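Local coordinates for protein disulphide isomerase (PDB 3FK8) that probably rearranges disulphide bonds in other proteins, using a thioredoxin-like fold, at residues K30-C44 against P87-S100. Numbering follows the deposited sequence.
Sequences KPTLLVFGANWCTDC and PIQDGIPAVVVVNS. With FMT (formic acid), chain B.
F36 CB meets I88 CG2 at 3.5 Å, the two side chains crossing at about a right angle. CG and CD1 stay beside the same methyl, and CG also touches P87 CG. With CG anti to the carbonyl carbon (chi1 -68°), the ring turns one face to P87, whose CG lies over it, offset toward the CD2-CE2 rim, 3.9 Å from the ring centroid and 22° off the normal, a CH-pi contact. CE2 also reaches V96 CG2 at 3.8 Å, and CZ, the tip, ends near P87 CG; A94 O lies at the ring edge, in plane. The same carbonyl accepts from F36 N, one of six backbone bonds that pair strands 32-37 and 94-98 as antiparallel neighbours inside the four-stranded sheet. On the opposite sheet face from F36, V35 and V95 lie side by side.

Beyond the strand, the arrangement of C41 and C44 is consistent with the thioredoxin-type CxxC at a helix start. C44 SG lies against P93, which follows a cis peptide bond from I92, as in the cis-proline of the thioredoxin fold: it approaches P93 N at 3.6 Å and P93 CB at 3.7 Å, and it accepts from A38 N. C41 is the N-cap residue of helix 42-51, and its SG accepts from C44 N, a capping bond. I92 CD1 reaches W40 CZ2 at 3.8 Å and C44 SG at 3.9 Å, while D43 CB packs on P93 CD and its carboxylate forms a salt bridge with R117.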
# COMPACT_ATOMS: atom_id res chain seq x y z
N LYS A 30 -6.44 -12.42 7.63
CA LYS A 30 -6.49 -10.98 7.41
C LYS A 30 -6.22 -10.65 5.96
O LYS A 30 -5.50 -11.38 5.27
CB LYS A 30 -5.44 -10.25 8.24
CG LYS A 30 -5.72 -10.23 9.73
CD LYS A 30 -4.46 -9.97 10.47
CE LYS A 30 -4.12 -8.52 10.49
NZ LYS A 30 -3.18 -8.24 11.61
N PRO A 31 -6.84 -9.58 5.47
CA PRO A 31 -6.45 -9.08 4.14
C PRO A 31 -5.03 -8.51 4.14
O PRO A 31 -4.49 -8.11 5.21
CB PRO A 31 -7.48 -7.96 3.90
CG PRO A 31 -7.87 -7.49 5.25
CD PRO A 31 -7.80 -8.69 6.15
N THR A 32 -4.42 -8.47 2.97
CA THR A 32 -3.12 -7.86 2.77
C THR A 32 -3.27 -6.55 2.00
O THR A 32 -4.03 -6.47 1.04
CB THR A 32 -2.22 -8.81 1.99
OG1 THR A 32 -2.06 -10.01 2.75
CG2 THR A 32 -0.83 -8.19 1.70
N LEU A 33 -2.57 -5.53 2.47
CA LEU A 33 -2.53 -4.24 1.83
C LEU A 33 -1.21 -4.08 1.08
O LEU A 33 -0.14 -4.14 1.68
CB LEU A 33 -2.61 -3.22 2.93
CG LEU A 33 -2.59 -1.78 2.58
CD1 LEU A 33 -3.85 -1.45 1.76
CD2 LEU A 33 -2.53 -0.89 3.83
N LEU A 34 -1.31 -3.97 -0.22
CA LEU A 34 -0.15 -3.67 -1.06
C LEU A 34 -0.13 -2.17 -1.37
O LEU A 34 -1.12 -1.64 -1.89
CB LEU A 34 -0.26 -4.42 -2.36
CG LEU A 34 -0.43 -5.93 -2.34
CD1 LEU A 34 -0.41 -6.56 -3.72
CD2 LEU A 34 0.62 -6.56 -1.44
N VAL A 35 0.96 -1.51 -1.01
CA VAL A 35 1.08 -0.07 -1.20
C VAL A 35 2.15 0.18 -2.23
O VAL A 35 3.34 -0.11 -1.99
CB VAL A 35 1.43 0.69 0.11
CG1 VAL A 35 1.38 2.17 -0.14
CG2 VAL A 35 0.48 0.25 1.24
N PHE A 36 1.74 0.66 -3.41
CA PHE A 36 2.67 0.93 -4.52
C PHE A 36 3.07 2.40 -4.51
O PHE A 36 2.21 3.29 -4.50
CB PHE A 36 1.99 0.62 -5.84
CG PHE A 36 1.71 -0.83 -6.07
CD1 PHE A 36 2.57 -1.59 -6.89
CD2 PHE A 36 0.60 -1.47 -5.50
CE1 PHE A 36 2.30 -2.95 -7.11
CE2 PHE A 36 0.36 -2.83 -5.75
CZ PHE A 36 1.18 -3.54 -6.53
N GLY A 37 4.37 2.69 -4.57
CA GLY A 37 4.80 4.07 -4.52
C GLY A 37 6.30 4.14 -4.74
O GLY A 37 6.93 3.17 -5.20
N ALA A 38 6.90 5.28 -4.41
CA ALA A 38 8.32 5.45 -4.60
C ALA A 38 8.78 6.56 -3.69
O ALA A 38 8.01 7.46 -3.32
CB ALA A 38 8.66 5.79 -6.04
N ASN A 39 10.08 6.60 -3.40
CA ASN A 39 10.63 7.58 -2.47
C ASN A 39 10.65 9.00 -3.00
O ASN A 39 10.62 9.93 -2.19
CB ASN A 39 12.04 7.15 -2.03
CG ASN A 39 12.01 5.91 -1.18
OD1 ASN A 39 11.13 5.73 -0.35
ND2 ASN A 39 12.95 5.01 -1.41
N TRP A 40 10.68 9.17 -4.31
CA TRP A 40 10.69 10.52 -4.90
C TRP A 40 9.34 11.19 -4.79
O TRP A 40 9.27 12.40 -4.99
CB TRP A 40 11.14 10.49 -6.37
CG TRP A 40 10.26 9.70 -7.24
CD1 TRP A 40 10.46 8.37 -7.64
CD2 TRP A 40 9.02 10.11 -7.86
NE1 TRP A 40 9.40 7.98 -8.44
CE2 TRP A 40 8.50 9.00 -8.58
CE3 TRP A 40 8.28 11.31 -7.86
CZ2 TRP A 40 7.30 9.07 -9.31
CZ3 TRP A 40 7.11 11.38 -8.58
CH2 TRP A 40 6.62 10.26 -9.30
N CYS A 41 8.27 10.43 -4.55
CA CYS A 41 6.94 10.98 -4.63
C CYS A 41 6.46 11.55 -3.30
O CYS A 41 6.38 10.83 -2.29
CB CYS A 41 6.02 9.90 -5.08
SG CYS A 41 4.26 10.47 -5.05
N THR A 42 6.23 12.85 -3.29
CA THR A 42 5.90 13.52 -2.05
C THR A 42 4.56 13.01 -1.50
O THR A 42 4.38 12.97 -0.29
CB THR A 42 5.99 15.07 -2.18
OG1 THR A 42 5.02 15.56 -3.14
CG2 THR A 42 7.37 15.42 -2.64
N ASP A 43 3.60 12.63 -2.37
CA ASP A 43 2.37 12.04 -1.86
C ASP A 43 2.58 10.70 -1.22
O ASP A 43 1.97 10.37 -0.19
CB ASP A 43 1.35 11.97 -2.99
CG ASP A 43 1.04 13.35 -3.52
OD1 ASP A 43 0.29 14.10 -2.83
OD2 ASP A 43 1.57 13.72 -4.58
N CYS A 44 3.51 9.91 -1.76
CA CYS A 44 3.84 8.63 -1.14
C CYS A 44 4.51 8.82 0.22
O CYS A 44 4.21 8.08 1.17
CB CYS A 44 4.80 7.85 -2.01
SG CYS A 44 4.11 7.32 -3.61
N PRO A 87 -2.81 -0.94 -10.37
CA PRO A 87 -3.20 0.13 -9.45
C PRO A 87 -2.48 1.46 -9.75
O PRO A 87 -3.03 2.51 -9.45
CB PRO A 87 -2.74 -0.43 -8.09
CG PRO A 87 -1.70 -1.44 -8.42
CD PRO A 87 -2.22 -2.07 -9.64
N ILE A 88 -1.26 1.42 -10.27
CA ILE A 88 -0.47 2.65 -10.42
C ILE A 88 -0.82 3.43 -11.65
O ILE A 88 -0.37 4.55 -11.81
CB ILE A 88 1.05 2.39 -10.42
CG1 ILE A 88 1.52 1.71 -11.72
CG2 ILE A 88 1.42 1.63 -9.17
CD1 ILE A 88 3.00 1.42 -11.76
N GLN A 89 -1.60 2.85 -12.56
CA GLN A 89 -1.81 3.58 -13.83
C GLN A 89 -2.64 4.85 -13.63
O GLN A 89 -2.61 5.76 -14.43
CB GLN A 89 -2.25 2.61 -14.95
CG GLN A 89 -1.12 1.60 -15.38
CD GLN A 89 -1.42 0.73 -16.61
OE1 GLN A 89 -2.53 0.69 -17.13
NE2 GLN A 89 -0.39 -0.00 -17.06
N ASP A 90 -3.28 4.91 -12.50
CA ASP A 90 -4.12 5.93 -12.14
C ASP A 90 -3.46 6.92 -11.14
O ASP A 90 -4.13 7.81 -10.62
CB ASP A 90 -5.41 5.23 -11.63
CG ASP A 90 -6.12 4.43 -12.74
OD1 ASP A 90 -6.46 5.01 -13.79
OD2 ASP A 90 -6.33 3.20 -12.59
N GLY A 91 -2.13 6.75 -10.90
CA GLY A 91 -1.28 7.57 -10.03
C GLY A 91 -0.76 6.80 -8.81
O GLY A 91 -1.35 5.78 -8.43
N ILE A 92 0.29 7.34 -8.19
CA ILE A 92 0.81 6.84 -6.92
C ILE A 92 0.72 7.92 -5.84
O ILE A 92 0.70 9.11 -6.13
CB ILE A 92 2.28 6.29 -7.04
CG1 ILE A 92 3.20 7.37 -7.61
CG2 ILE A 92 2.31 4.98 -7.85
CD1 ILE A 92 4.67 6.98 -7.47
N PRO A 93 0.63 7.51 -4.56
CA PRO A 93 0.56 6.11 -4.10
C PRO A 93 -0.74 5.47 -4.48
O PRO A 93 -1.74 6.15 -4.66
CB PRO A 93 0.68 6.25 -2.57
CG PRO A 93 0.12 7.63 -2.30
CD PRO A 93 0.56 8.47 -3.46
N ALA A 94 -0.72 4.16 -4.64
CA ALA A 94 -1.89 3.35 -4.99
C ALA A 94 -1.92 2.13 -4.13
O ALA A 94 -0.88 1.66 -3.68
CB ALA A 94 -1.86 2.98 -6.45
N VAL A 95 -3.11 1.60 -3.86
CA VAL A 95 -3.20 0.43 -3.00
C VAL A 95 -4.03 -0.68 -3.65
O VAL A 95 -4.92 -0.41 -4.48
CB VAL A 95 -3.64 0.72 -1.54
CG1 VAL A 95 -2.71 1.80 -0.79
CG2 VAL A 95 -4.97 1.24 -1.54
N VAL A 96 -3.70 -1.90 -3.25
CA VAL A 96 -4.51 -3.08 -3.56
C VAL A 96 -4.80 -3.76 -2.23
O VAL A 96 -3.90 -3.93 -1.42
CB VAL A 96 -3.76 -4.07 -4.50
CG1 VAL A 96 -4.60 -5.31 -4.80
CG2 VAL A 96 -3.35 -3.39 -5.75
N VAL A 97 -6.05 -4.17 -2.01
CA VAL A 97 -6.41 -4.96 -0.84
C VAL A 97 -6.63 -6.38 -1.40
O VAL A 97 -7.45 -6.57 -2.31
CB VAL A 97 -7.73 -4.45 -0.20
CG1 VAL A 97 -8.20 -5.37 0.94
CG2 VAL A 97 -7.57 -2.99 0.26
N VAL A 98 -5.90 -7.35 -0.89
CA VAL A 98 -6.06 -8.73 -1.31
C VAL A 98 -6.68 -9.47 -0.12
O VAL A 98 -6.15 -9.39 1.01
CB VAL A 98 -4.68 -9.35 -1.68
CG1 VAL A 98 -4.81 -10.78 -2.25
CG2 VAL A 98 -3.97 -8.42 -2.68
N ASN A 99 -7.73 -10.23 -0.35
CA ASN A 99 -8.37 -10.98 0.74
C ASN A 99 -7.47 -12.11 1.17
O ASN A 99 -6.47 -12.45 0.54
CB ASN A 99 -9.72 -11.54 0.29
CG ASN A 99 -10.77 -10.48 0.20
OD1 ASN A 99 -10.76 -9.48 0.94
ND2 ASN A 99 -11.68 -10.67 -0.72
N SER A 100 -7.88 -12.71 2.29
CA SER A 100 -7.08 -13.75 2.93
C SER A 100 -6.93 -14.99 2.06
O SER A 100 -6.05 -15.79 2.28
CB SER A 100 -7.67 -14.09 4.31
OG SER A 100 -9.04 -14.48 4.19
C FMT B . 5.98 14.20 -6.56
O1 FMT B . 6.94 14.53 -5.84
O2 FMT B . 4.91 13.71 -6.16
O HOH W 1 -4.32 -11.67 2.75